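Local coordinates for protein levoglucosan dehydrogenase (Pseudarthrobacter phenanthrenivorans, PDB 6A3F) that catalyses the NAD(+)-dependent oxidation of levoglucosan to 3-dehydrolevoglucosan, working as a homotetramer of the Gfo/Idh/MocA family, at residues Ala110-Lys124 against Met136-Ala150. Sequence-based numbering, arbitrary orientation.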
loop_
_atom_site.group_PDB
_atom_site.type_symbol
_atom_site.label_atom_id
_atom_site.label_comp_id
_atom_site.label_asym_id
_atom_site.label_seq_id
_atom_site.Cartn_x
_atom_site.Cartn_y
_atom_site.Cartn_z
ATOM N N ALA B 110 38.463 10.429 17.885
ATOM C CA ALA B 110 37.642 10.308 19.052
ATOM C C ALA B 110 38.514 10.159 20.305
ATOM O O ALA B 110 38.200 10.733 21.355
ATOM C CB ALA B 110 36.729 9.117 18.923
ATOM N N ILE B 111 39.577 9.379 20.189
ATOM C CA ILE B 111 40.408 9.127 21.364
ATOM C C ILE B 111 41.085 10.439 21.798
ATOM O O ILE B 111 41.129 10.708 22.983
ATOM C CB ILE B 111 41.394 7.979 21.096
ATOM C CG1 ILE B 111 40.627 6.655 20.993
ATOM C CG2 ILE B 111 42.493 7.932 22.169
ATOM C CD1 ILE B 111 41.376 5.556 20.298
ATOM N N ALA B 112 41.543 11.235 20.829
ATOM C CA ALA B 112 42.124 12.545 21.079
ATOM C C ALA B 112 41.093 13.486 21.720
ATOM O O ALA B 112 41.408 14.175 22.727
ATOM C CB ALA B 112 42.709 13.108 19.806
ATOM N N ALA B 113 39.864 13.517 21.180
ATOM C CA ALA B 113 38.770 14.294 21.793
ATOM C C ALA B 113 38.437 13.794 23.213
ATOM O O ALA B 113 38.185 14.586 24.117
ATOM C CB ALA B 113 37.543 14.206 20.907
ATOM N N ALA B 114 38.362 12.490 23.420
ATOM C CA ALA B 114 38.099 11.955 24.766
ATOM C C ALA B 114 39.184 12.440 25.754
ATOM O O ALA B 114 38.879 12.860 26.863
ATOM C CB ALA B 114 38.052 10.444 24.733
ATOM N N GLU B 115 40.423 12.430 25.316
ATOM C CA GLU B 115 41.546 12.803 26.234
ATOM C C GLU B 115 41.503 14.318 26.486
ATOM O O GLU B 115 41.935 14.763 27.518
ATOM C CB GLU B 115 42.882 12.307 25.659
ATOM C CG GLU B 115 43.129 10.820 25.865
ATOM C CD GLU B 115 44.300 10.284 25.050
ATOM O OE1 GLU B 115 44.965 11.105 24.371
ATOM O OE2 GLU B 115 44.556 9.053 25.088
ATOM N N ALA B 116 40.972 15.115 25.564
ATOM C CA ALA B 116 40.798 16.546 25.773
ATOM C C ALA B 116 39.485 16.856 26.517
ATOM O O ALA B 116 39.153 18.019 26.676
ATOM C CB ALA B 116 40.855 17.268 24.451
ATOM N N GLY B 117 38.717 15.863 26.948
ATOM C CA GLY B 117 37.498 16.105 27.777
ATOM C C GLY B 117 36.312 16.637 26.966
ATOM O O GLY B 117 35.432 17.314 27.511
ATOM N N LYS B 118 36.248 16.334 25.675
ATOM C CA LYS B 118 35.162 16.856 24.823
ATOM C C LYS B 118 34.034 15.815 24.703
ATOM O O LYS B 118 34.255 14.634 24.719
ATOM C CB LYS B 118 35.769 17.293 23.490
ATOM C CG LYS B 118 36.521 18.620 23.621
ATOM C CD LYS B 118 37.444 18.961 22.491
ATOM C CE LYS B 118 37.881 20.417 22.489
ATOM N NZ LYS B 118 38.147 20.965 23.847
ATOM N N HIS B 119 32.806 16.298 24.639
ATOM C CA HIS B 119 31.655 15.431 24.336
ATOM C C HIS B 119 31.700 15.081 22.850
ATOM O O HIS B 119 32.105 15.922 22.000
ATOM C CB HIS B 119 30.350 16.137 24.727
ATOM C CG HIS B 119 30.296 16.616 26.141
ATOM N ND1 HIS B 119 30.136 15.756 27.231
ATOM C CD2 HIS B 119 30.360 17.866 26.649
ATOM C CE1 HIS B 119 30.127 16.469 28.343
ATOM N NE2 HIS B 119 30.240 17.767 28.015
ATOM N N ILE B 120 31.314 13.856 22.524
ATOM C CA ILE B 120 31.562 13.376 21.146
ATOM C C ILE B 120 30.289 12.742 20.570
ATOM O O ILE B 120 29.732 11.838 21.194
ATOM C CB ILE B 120 32.712 12.350 21.087
ATOM C CG1 ILE B 120 33.994 12.855 21.771
ATOM C CG2 ILE B 120 32.953 11.924 19.638
ATOM C CD1 ILE B 120 34.898 11.735 22.277
ATOM N N ILE B 121 29.937 13.152 19.361
ATOM C CA ILE B 121 29.057 12.354 18.511
ATOM C C ILE B 121 29.855 11.885 17.292
ATOM O O ILE B 121 30.436 12.661 16.602
ATOM C CB ILE B 121 27.740 13.079 18.122
ATOM C CG1 ILE B 121 26.827 12.170 17.283
ATOM C CG2 ILE B 121 27.975 14.390 17.418
ATOM C CD1 ILE B 121 25.347 12.606 17.325
ATOM N N CYS B 122 29.798 10.584 17.058
ATOM C CA CYS B 122 30.542 9.990 16.009
ATOM C C CYS B 122 29.624 9.242 15.047
ATOM O O CYS B 122 28.739 8.516 15.462
ATOM C CB CYS B 122 31.591 9.063 16.607
ATOM S SG CYS B 122 32.707 8.338 15.386
ATOM N N GLU B 123 29.918 9.378 13.768
ATOM C CA GLU B 123 29.236 8.577 12.721
ATOM C C GLU B 123 29.468 7.086 12.918
ATOM O O GLU B 123 30.477 6.631 13.501
ATOM C CB GLU B 123 29.724 8.938 11.325
ATOM C CG GLU B 123 28.788 9.890 10.626
ATOM C CD GLU B 123 27.449 9.263 10.240
ATOM O OE1 GLU B 123 27.115 8.172 10.728
ATOM O OE2 GLU B 123 26.729 9.911 9.481
ATOM N N LYS B 124 28.541 6.316 12.369
ATOM C CA LYS B 124 28.676 4.884 12.346
ATOM C C LYS B 124 29.360 4.406 11.059
ATOM O O LYS B 124 29.486 5.194 10.102
ATOM C CB LYS B 124 27.294 4.241 12.494
ATOM C CG LYS B 124 26.147 4.918 11.755
ATOM C CD LYS B 124 26.283 5.066 10.258
ATOM C CE LYS B 124 26.425 3.774 9.501
ATOM N NZ LYS B 124 26.641 4.005 8.056
ATOM N N MET B 136 38.163 2.998 21.246
ATOM C CA MET B 136 37.329 4.225 21.420
ATOM C C MET B 136 36.473 4.128 22.686
ATOM O O MET B 136 36.374 5.060 23.532
ATOM C CB MET B 136 36.441 4.445 20.184
ATOM C CG MET B 136 37.237 4.778 18.957
ATOM S SD MET B 136 36.265 4.647 17.401
ATOM C CE MET B 136 35.174 6.053 17.652
ATOM N N TYR B 137 35.840 2.997 22.817
ATOM C CA TYR B 137 35.036 2.771 23.991
ATOM C C TYR B 137 35.894 2.928 25.265
ATOM O O TYR B 137 35.515 3.646 26.216
ATOM C CB TYR B 137 34.425 1.385 23.877
ATOM C CG TYR B 137 33.696 0.961 25.105
ATOM C CD1 TYR B 137 32.683 1.757 25.612
ATOM C CD2 TYR B 137 34.023 -0.213 25.757
ATOM C CE1 TYR B 137 32.002 1.387 26.751
ATOM C CE2 TYR B 137 33.354 -0.587 26.910
ATOM C CZ TYR B 137 32.337 0.210 27.391
ATOM O OH TYR B 137 31.675 -0.143 28.532
ATOM N N ASP B 138 37.070 2.260 25.267
ATOM C CA ASP B 138 37.951 2.347 26.467
ATOM C C ASP B 138 38.354 3.799 26.770
ATOM O O ASP B 138 38.415 4.210 27.924
ATOM C CB ASP B 138 39.159 1.458 26.279
ATOM C CG ASP B 138 38.865 0.000 26.428
ATOM O OD1 ASP B 138 37.805 -0.408 27.016
ATOM O OD2 ASP B 138 39.732 -0.770 25.940
ATOM N N ALA B 139 38.549 4.607 25.751
ATOM C CA ALA B 139 38.958 5.978 25.946
ATOM C C ALA B 139 37.856 6.819 26.595
ATOM O O ALA B 139 38.157 7.873 27.137
ATOM C CB ALA B 139 39.346 6.565 24.623
ATOM N N VAL B 140 36.574 6.456 26.426
ATOM C CA VAL B 140 35.516 7.370 26.880
ATOM C C VAL B 140 34.854 6.813 28.128
ATOM O O VAL B 140 34.280 7.552 28.914
ATOM C CB VAL B 140 34.440 7.607 25.803
ATOM C CG1 VAL B 140 35.045 8.128 24.510
ATOM C CG2 VAL B 140 33.575 6.363 25.587
ATOM N N LYS B 141 34.879 5.520 28.275
ATOM C CA LYS B 141 33.950 4.897 29.185
ATOM C C LYS B 141 34.161 5.383 30.623
ATOM O O LYS B 141 33.244 5.287 31.409
ATOM C CB LYS B 141 34.052 3.375 29.079
ATOM C CG LYS B 141 35.228 2.728 29.780
ATOM C CD LYS B 141 35.454 1.290 29.414
ATOM C CE LYS B 141 36.782 0.787 29.956
ATOM N NZ LYS B 141 36.902 -0.683 29.829
ATOM N N ASP B 142 35.348 5.880 30.972
ATOM C CA ASP B 142 35.626 6.291 32.332
ATOM C C ASP B 142 35.676 7.771 32.483
ATOM O O ASP B 142 35.867 8.247 33.586
ATOM C CB ASP B 142 36.959 5.705 32.765
ATOM C CG ASP B 142 37.006 4.225 32.542
ATOM O OD1 ASP B 142 36.116 3.530 33.102
ATOM O OD2 ASP B 142 37.896 3.761 31.783
ATOM N N LYS B 143 35.520 8.516 31.393
ATOM C CA LYS B 143 35.551 9.988 31.452
ATOM C C LYS B 143 34.161 10.506 31.818
ATOM O O LYS B 143 33.172 9.761 31.744
ATOM C CB LYS B 143 35.980 10.592 30.116
ATOM C CG LYS B 143 37.350 10.175 29.601
ATOM C CD LYS B 143 38.500 10.617 30.456
ATOM C CE LYS B 143 39.818 10.489 29.722
ATOM N NZ LYS B 143 39.974 9.133 29.147
ATOM N N ASN B 144 34.093 11.780 32.171
ATOM C CA ASN B 144 32.816 12.415 32.474
ATOM C C ASN B 144 32.327 13.166 31.220
ATOM O O ASN B 144 32.183 14.430 31.187
ATOM C CB ASN B 144 32.942 13.297 33.714
ATOM C CG ASN B 144 31.613 13.881 34.148
ATOM O OD1 ASN B 144 30.579 13.217 34.059
ATOM N ND2 ASN B 144 31.630 15.122 34.610
ATOM N N ILE B 145 32.101 12.401 30.158
ATOM C CA ILE B 145 31.717 13.028 28.892
ATOM C C ILE B 145 30.578 12.221 28.276
ATOM O O ILE B 145 30.404 11.035 28.585
ATOM C CB ILE B 145 32.915 13.117 27.933
ATOM C CG1 ILE B 145 33.460 11.731 27.575
ATOM C CG2 ILE B 145 33.979 14.018 28.519
ATOM C CD1 ILE B 145 34.697 11.733 26.711
ATOM N N VAL B 146 29.814 12.887 27.426
ATOM C CA VAL B 146 28.729 12.244 26.735
ATOM C C VAL B 146 29.286 11.765 25.400
ATOM O O VAL B 146 29.941 12.556 24.671
ATOM C CB VAL B 146 27.555 13.213 26.528
ATOM C CG1 VAL B 146 26.458 12.545 25.690
ATOM C CG2 VAL B 146 27.014 13.696 27.864
ATOM N N HIS B 147 29.076 10.503 25.113
ATOM C CA HIS B 147 29.511 9.929 23.856
ATOM C C HIS B 147 28.321 9.258 23.158
ATOM O O HIS B 147 27.574 8.482 23.788
ATOM C CB HIS B 147 30.663 8.928 24.072
ATOM C CG HIS B 147 30.484 7.993 25.214
ATOM N ND1 HIS B 147 30.028 6.720 25.042
ATOM C CD2 HIS B 147 30.741 8.142 26.535
ATOM C CE1 HIS B 147 29.990 6.117 26.212
ATOM N NE2 HIS B 147 30.440 6.973 27.146
ATOM N N MET B 148 28.221 9.493 21.850
ATOM C CA MET B 148 27.047 9.012 21.078
ATOM C C MET B 148 27.488 8.542 19.695
ATOM O O MET B 148 28.321 9.179 19.039
ATOM C CB MET B 148 26.021 10.140 20.943
ATOM C CG MET B 148 24.619 9.680 20.569
ATOM S SD MET B 148 23.475 11.049 20.477
ATOM C CE MET B 148 21.916 10.158 20.349
ATOM N N VAL B 149 26.920 7.420 19.243
ATOM C CA VAL B 149 27.135 6.971 17.850
ATOM C C VAL B 149 25.840 7.243 17.050
ATOM O O VAL B 149 24.750 7.093 17.599
ATOM C CB VAL B 149 27.597 5.503 17.768
ATOM C CG1 VAL B 149 26.616 4.520 18.356
ATOM C CG2 VAL B 149 27.978 5.119 16.356
ATOM N N ALA B 150 25.975 7.667 15.801
ATOM C CA ALA B 150 24.857 8.295 15.021
ATOM C C ALA B 150 23.979 7.229 14.354
ATOM O O ALA B 150 23.883 7.239 13.096
ATOM C CB ALA B 150 25.429 9.222 13.968
HETATM O O HOH W 1 24.425 7.831 10.522
#
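I120 and C122 are hydrogen-bonded along parallel strand 147-149: I120 N donates to V146 O and C122 N to M148 O (2.8 Å), while I120 O and C122 O accept from M148 N and A150 N. Just before the ladder begins, the H119 side chain takes V146 N-H. With CG beside its own backbone N (chi1 -54°), its ring offers ND1 to V146 N at 2.9 Å, in the ring plane and nearly straight (169°), which fixes ND1 as the acceptor. Strand 119-122, helix 130-141 and strand 147-149 form a beta-alpha-beta crossover at one edge of the Rossmann sheet; helix segments 110-115 and 136-141 run nearly parallel on the face bearing I120 and C122. Between these helices A114 CB sits 3.8 Å from V140 CG1, I111 CG1 lies against A139 CB, and M136, bent at chi3 (69°), brings CE to A110 CB (3.7 Å); CE also nears C122 SG on the strand. I145 CD1 packs on A114 CA and lies 3.5 Å from K118 O, a buried carbonyl without polar partner. On the other face I121 and M148 run side by side. At the NADH site, a water lies 2.7 Å from both E123 OE1 and A150 O; K124, which also binds levoglucosan, salt-bridges D209 of that site.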